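RNA-dependent RNA Polymerase (Bombyx mori cytoplasmic polyhedrosis virus, PDB 6TZ0) catalyses RNA-templated RNA synthesis, making plus strands by fully conservative transcription of the double-stranded viral genome and minus strands during replication. Local coordinates at residues S619-Y622 / G628-K631; V477-Q480 / Q486-I489. All coordinates share one frame; numbering follows the deposited sequence.

Contact 1 (S619-Y622 / G628-K631)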
ATOM      1  N   SER A 619     -10.521 -12.059   2.177  1.00 36.19           N
ATOM      2  CA  SER A 619      -9.563 -13.132   2.445  1.00 36.19           C
ATOM      3  C   SER A 619      -8.502 -13.270   1.366  1.00 36.19           C
ATOM      4  O   SER A 619      -8.803 -13.583   0.212  1.00 36.19           O
ATOM      5  CB  SER A 619     -10.309 -14.451   2.596  1.00 36.19           C
ATOM      6  OG  SER A 619     -11.178 -14.413   3.702  1.00 36.19           O
ATOM      7  N   THR A 620      -7.257 -13.032   1.754  1.00 39.69           N
ATOM      8  CA  THR A 620      -6.133 -13.165   0.850  1.00 39.69           C
ATOM      9  C   THR A 620      -5.747 -14.626   0.692  1.00 39.69           C
ATOM     10  O   THR A 620      -5.847 -15.425   1.625  1.00 39.69           O
ATOM     11  CB  THR A 620      -4.937 -12.373   1.364  1.00 39.69           C
ATOM     12  OG1 THR A 620      -4.575 -12.862   2.658  1.00 39.69           O
ATOM     13  CG2 THR A 620      -5.287 -10.916   1.474  1.00 39.69           C
ATOM     14  N   SER A 621      -5.298 -14.966  -0.508  1.00 41.18           N
ATOM     15  CA  SER A 621      -4.869 -16.316  -0.835  1.00 41.18           C
ATOM     16  C   SER A 621      -3.379 -16.288  -1.129  1.00 41.18           C
ATOM     17  O   SER A 621      -2.928 -15.520  -1.983  1.00 41.18           O
ATOM     18  CB  SER A 621      -5.652 -16.859  -2.028  1.00 41.18           C
ATOM     19  OG  SER A 621      -5.209 -18.155  -2.365  1.00 41.18           O
ATOM     20  N   TYR A 622      -2.619 -17.109  -0.418  1.00 42.03           N
ATOM     21  CA  TYR A 622      -1.189 -17.243  -0.646  1.00 42.03           C
ATOM     22  C   TYR A 622      -0.891 -18.607  -1.248  1.00 42.03           C
ATOM     23  O   TYR A 622      -1.449 -19.618  -0.813  1.00 42.03           O
ATOM     24  CB  TYR A 622      -0.394 -17.048   0.645  1.00 42.03           C
ATOM     25  CG  TYR A 622       1.077 -17.273   0.437  1.00 42.03           C
ATOM     26  CD1 TYR A 622       1.833 -16.390  -0.321  1.00 42.03           C
ATOM     27  CD2 TYR A 622       1.713 -18.374   0.991  1.00 42.03           C
ATOM     28  CE1 TYR A 622       3.178 -16.600  -0.527  1.00 42.03           C
ATOM     29  CE2 TYR A 622       3.053 -18.590   0.795  1.00 42.03           C
ATOM     30  CZ  TYR A 622       3.779 -17.708   0.026  1.00 42.03           C
ATOM     31  OH  TYR A 622       5.124 -17.916  -0.162  1.00 42.03           O
ATOM     32  N   GLY A 628       0.595 -25.665  -0.802  1.00 41.55           N
ATOM     33  CA  GLY A 628      -0.195 -25.443  -2.013  1.00 41.55           C
ATOM     34  C   GLY A 628      -0.805 -24.042  -2.040  1.00 41.55           C
ATOM     35  O   GLY A 628      -0.099 -23.075  -2.250  1.00 41.55           O
ATOM     36  N   GLN A 629      -2.113 -23.962  -1.827  1.00 42.06           N
ATOM     37  CA  GLN A 629      -2.823 -22.691  -1.825  1.00 42.06           C
ATOM     38  C   GLN A 629      -3.466 -22.487  -0.462  1.00 42.06           C
ATOM     39  O   GLN A 629      -4.344 -23.258  -0.063  1.00 42.06           O
ATOM     40  CB  GLN A 629      -3.870 -22.643  -2.934  1.00 42.06           C
ATOM     41  CG  GLN A 629      -4.549 -21.308  -3.045  1.00 42.06           C
ATOM     42  CD  GLN A 629      -5.507 -21.237  -4.204  1.00 42.06           C
ATOM     43  OE1 GLN A 629      -5.681 -22.207  -4.939  1.00 42.06           O
ATOM     44  NE2 GLN A 629      -6.143 -20.085  -4.376  1.00 42.06           N
ATOM     45  N   VAL A 630      -3.028 -21.447   0.243  1.00 39.43           N
ATOM     46  CA  VAL A 630      -3.450 -21.163   1.608  1.00 39.43           C
ATOM     47  C   VAL A 630      -4.336 -19.928   1.586  1.00 39.43           C
ATOM     48  O   VAL A 630      -3.944 -18.886   1.051  1.00 39.43           O
ATOM     49  CB  VAL A 630      -2.238 -20.949   2.534  1.00 39.43           C
ATOM     50  CG1 VAL A 630      -2.687 -20.627   3.948  1.00 39.43           C
ATOM     51  CG2 VAL A 630      -1.339 -22.162   2.516  1.00 39.43           C
ATOM     52  N   LYS A 631      -5.520 -20.039   2.171  1.00 37.39           N
ATOM     53  CA  LYS A 631      -6.462 -18.937   2.246  1.00 37.39           C
ATOM     54  C   LYS A 631      -6.537 -18.426   3.678  1.00 37.39           C
ATOM     55  O   LYS A 631      -6.064 -19.076   4.607  1.00 37.39           O
ATOM     56  CB  LYS A 631      -7.836 -19.377   1.740  1.00 37.39           C
ATOM     57  CG  LYS A 631      -7.795 -19.742   0.271  1.00 37.39           C
ATOM     58  CD  LYS A 631      -9.104 -20.279  -0.229  1.00 37.39           C
ATOM     59  CE  LYS A 631      -9.368 -21.680   0.276  1.00 37.39           C
ATOM     60  NZ  LYS A 631      -8.413 -22.659  -0.301  1.00 37.39           N
TER

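Contact 2 (V477-Q480 / Q486-I489)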
ATOM      1  N   VAL A 477       1.491 -10.713  -0.675  1.00 51.45           N
ATOM      2  CA  VAL A 477       2.917 -10.474  -0.867  1.00 51.45           C
ATOM      3  C   VAL A 477       3.483  -9.893   0.424  1.00 51.45           C
ATOM      4  O   VAL A 477       2.846  -9.072   1.089  1.00 51.45           O
ATOM      5  CB  VAL A 477       3.174  -9.585  -2.111  1.00 51.45           C
ATOM      6  CG1 VAL A 477       2.455  -8.246  -2.020  1.00 51.45           C
ATOM      7  CG2 VAL A 477       4.665  -9.384  -2.358  1.00 51.45           C
ATOM      8  N   GLU A 478       4.656 -10.370   0.818  1.00 55.56           N
ATOM      9  CA  GLU A 478       5.184 -10.067   2.134  1.00 55.56           C
ATOM     10  C   GLU A 478       6.046  -8.804   2.102  1.00 55.56           C
ATOM     11  O   GLU A 478       6.233  -8.172   1.061  1.00 55.56           O
ATOM     12  CB  GLU A 478       5.924 -11.291   2.670  1.00 55.56           C
ATOM     13  CG  GLU A 478       6.994 -11.840   1.750  1.00 55.56           C
ATOM     14  CD  GLU A 478       8.325 -11.192   1.992  1.00 55.56           C
ATOM     15  OE1 GLU A 478       8.469 -10.598   3.073  1.00 55.56           O
ATOM     16  OE2 GLU A 478       9.215 -11.265   1.116  1.00 55.56           O
ATOM     17  N   ARG A 479       6.578  -8.429   3.264  1.00 57.35           N
ATOM     18  CA  ARG A 479       7.297  -7.174   3.429  1.00 57.35           C
ATOM     19  C   ARG A 479       8.438  -7.391   4.419  1.00 57.35           C
ATOM     20  O   ARG A 479       8.458  -8.369   5.166  1.00 57.35           O
ATOM     21  CB  ARG A 479       6.328  -6.067   3.897  1.00 57.35           C
ATOM     22  CG  ARG A 479       6.857  -4.642   3.875  1.00 57.35           C
ATOM     23  CD  ARG A 479       5.822  -3.620   4.290  1.00 57.35           C
ATOM     24  NE  ARG A 479       6.422  -2.294   4.418  1.00 57.35           N
ATOM     25  CZ  ARG A 479       6.599  -1.452   3.406  1.00 57.35           C
ATOM     26  NH1 ARG A 479       6.223  -1.792   2.180  1.00 57.35           N
ATOM     27  NH2 ARG A 479       7.156  -0.269   3.616  1.00 57.35           N
ATOM     28  N   GLN A 480       9.434  -6.516   4.374  1.00 56.35           N
ATOM     29  CA  GLN A 480      10.403  -6.376   5.447  1.00 56.35           C
ATOM     30  C   GLN A 480      10.413  -4.944   5.948  1.00 56.35           C
ATOM     31  O   GLN A 480      10.302  -4.002   5.158  1.00 56.35           O
ATOM     32  CB  GLN A 480      11.827  -6.726   5.016  1.00 56.35           C
ATOM     33  CG  GLN A 480      12.226  -8.174   5.072  1.00 56.35           C
ATOM     34  CD  GLN A 480      11.626  -9.004   3.979  1.00 56.35           C
ATOM     35  OE1 GLN A 480      10.935  -9.976   4.242  1.00 56.35           O
ATOM     36  NE2 GLN A 480      11.893  -8.630   2.735  1.00 56.35           N
ATOM     37  N   GLN A 486       6.535  -9.256   9.910  1.00 51.67           N
ATOM     38  CA  GLN A 486       6.765  -9.376   8.475  1.00 51.67           C
ATOM     39  C   GLN A 486       5.718  -8.636   7.638  1.00 51.67           C
ATOM     40  O   GLN A 486       6.053  -8.164   6.548  1.00 51.67           O
ATOM     41  CB  GLN A 486       6.848 -10.851   8.081  1.00 51.67           C
ATOM     42  CG  GLN A 486       7.461 -11.078   6.705  1.00 51.67           C
ATOM     43  CD  GLN A 486       7.623 -12.532   6.349  1.00 51.67           C
ATOM     44  OE1 GLN A 486       7.224 -13.416   7.096  1.00 51.67           O
ATOM     45  NE2 GLN A 486       8.225 -12.789   5.200  1.00 51.67           N
ATOM     46  N   ARG A 487       4.477  -8.501   8.128  1.00 53.10           N
ATOM     47  CA  ARG A 487       3.461  -7.582   7.582  1.00 53.10           C
ATOM     48  C   ARG A 487       3.114  -7.908   6.120  1.00 53.10           C
ATOM     49  O   ARG A 487       3.534  -7.239   5.174  1.00 53.10           O
ATOM     50  CB  ARG A 487       3.918  -6.125   7.763  1.00 53.10           C
ATOM     51  CG  ARG A 487       2.918  -5.035   7.393  1.00 53.10           C
ATOM     52  CD  ARG A 487       3.501  -3.666   7.679  1.00 53.10           C
ATOM     53  NE  ARG A 487       2.664  -2.588   7.164  1.00 53.10           N
ATOM     54  CZ  ARG A 487       1.630  -2.065   7.812  1.00 53.10           C
ATOM     55  NH1 ARG A 487       0.932  -1.081   7.266  1.00 53.10           N
ATOM     56  NH2 ARG A 487       1.288  -2.531   9.004  1.00 53.10           N
ATOM     57  N   ALA A 488       2.413  -9.028   5.957  1.00 50.96           N
ATOM     58  CA  ALA A 488       1.917  -9.430   4.644  1.00 50.96           C
ATOM     59  C   ALA A 488       0.901  -8.431   4.095  1.00 50.96           C
ATOM     60  O   ALA A 488      -0.146  -8.195   4.702  1.00 50.96           O
ATOM     61  CB  ALA A 488       1.281 -10.815   4.736  1.00 50.96           C
ATOM     62  N   ILE A 489       1.203  -7.859   2.930  1.00 49.91           N
ATOM     63  CA  ILE A 489       0.352  -6.859   2.292  1.00 49.91           C
ATOM     64  C   ILE A 489      -0.349  -7.502   1.095  1.00 49.91           C
ATOM     65  O   ILE A 489       0.195  -8.402   0.449  1.00 49.91           O
ATOM     66  CB  ILE A 489       1.171  -5.604   1.904  1.00 49.91           C
ATOM     67  CG1 ILE A 489       0.262  -4.427   1.578  1.00 49.91           C
ATOM     68  CG2 ILE A 489       2.150  -5.850   0.771  1.00 49.91           C
ATOM     69  CD1 ILE A 489      -0.477  -3.948   2.771  1.00 49.91           C
TER

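Contact 1 (S619-Y622 / G628-K631)
Y622 and V630 face each other as a hydrogen-bonded antiparallel pair. Y622 N gives its hydrogen to V630 O at 2.7 Å, and V630 N returns one to Y622 O at 2.6 Å. Over the short parts 620-622 and 628-631 the strand axes come within 4.6 Å, with directions 155° apart. Y622 and V630 point their side chains to one face of the sheet, while S621 points to the other.

On the S621 side the link is made by a side chain, that of Q629. From CB the chain sets off with CG anti to the backbone N (chi1 -175°) and stays extended, which carries it alongside the S621 hydroxyl. CG passes 3.3 Å from S621 OG, and CD lies 3.6 Å from the same oxygen. At the end, NE2 donates to S621 OG over 2.9 Å, a nearly straight bond (163°) lying in the amide plane. OE1 is the branch turned from the hydroxyl.

The Y622 ring leads away from this partner strand and packs on helix 349-356, while T620 rests on I474 and L476 of the neighbouring strand. Q629 and K631 pack on V344 of the chain of viral structural protein 4. The arrangement is a beta hairpin, with 628-631 as an outermost strand of a mixed four-stranded sheet in the central polymerase domain.

Contact 2 (V477-Q480 / Q486-I489)
V477 and I489 exchange two backbone hydrogen bonds, V477 N to I489 O at 2.9 Å and I489 N to V477 O at 2.7 Å, which defines a hydrogen-bonded antiparallel pair at the root of a long loop. The two short strands joined by an arginine-rich loop, which includes the UTP-binding residue R485, are consistent with motif F of the fingers in viral RNA polymerases. Here the V477 and I489 side chains run alongside one another in the same direction and meet through V477 CG1 and I489 CG2, 3.7 Å apart.

Farther along, the regular backbone pairing ends and a side-chain link takes over, with one weak backbone bond besides. E478 places CG between its backbone N and carbonyl carbon (chi1 54°) and then bends at chi2, turning its carboxylate so that one face looks to the end of Q486. The Q486 chain is extended, and its NE2 donates to E478 OE1 at 3.1 Å. The amide reaches this oxygen from above the carboxylate plane, 60° out of it, rather than within it. A weak hydrogen bond from Q486 NE2 to T347 O gives the amide nitrogen a second partner. The weak backbone bond runs from R479 N to Q486 O.

The R479 and R487 chains are both stretched out as far as NE and lead in a common direction. Their guanidinium planes are turned 78° apart. The R487 side chain comes to about 5 Å from that of D552, a UTP-binding residue, so R487 at least lies beside the nucleotide site. Lower on the stems, R479 CB sits 3.3 Å from R487 O, and the two CD atoms, R479 CD and R487 CD, approach to 4.1 Å, R479 CD lying at the edge of the R487 guanidinium.

How the contacts relate
Contact 2 comes first along the chain and is complete before the segments of contact 1 begin, and both belong to the central polymerase domain. Their centres are 14 Å apart and their nearest atoms about 6 Å, so the contacts do not touch. One mixed sheet connects them, ordered 489-491, 474-477, 620-624, 628-631. Strands 474-477 and 620-624 run parallel in its middle, and each has its antiparallel partner on the outside. Contact 1 thus joins the two strands at one edge, beside viral structural protein 4, whereas contact 2 starts at the opposite edge and continues into the arginine-rich loop. The sheet and the loop it carries therefore link a protein interface to the neighbourhood of the UTP-binding residues.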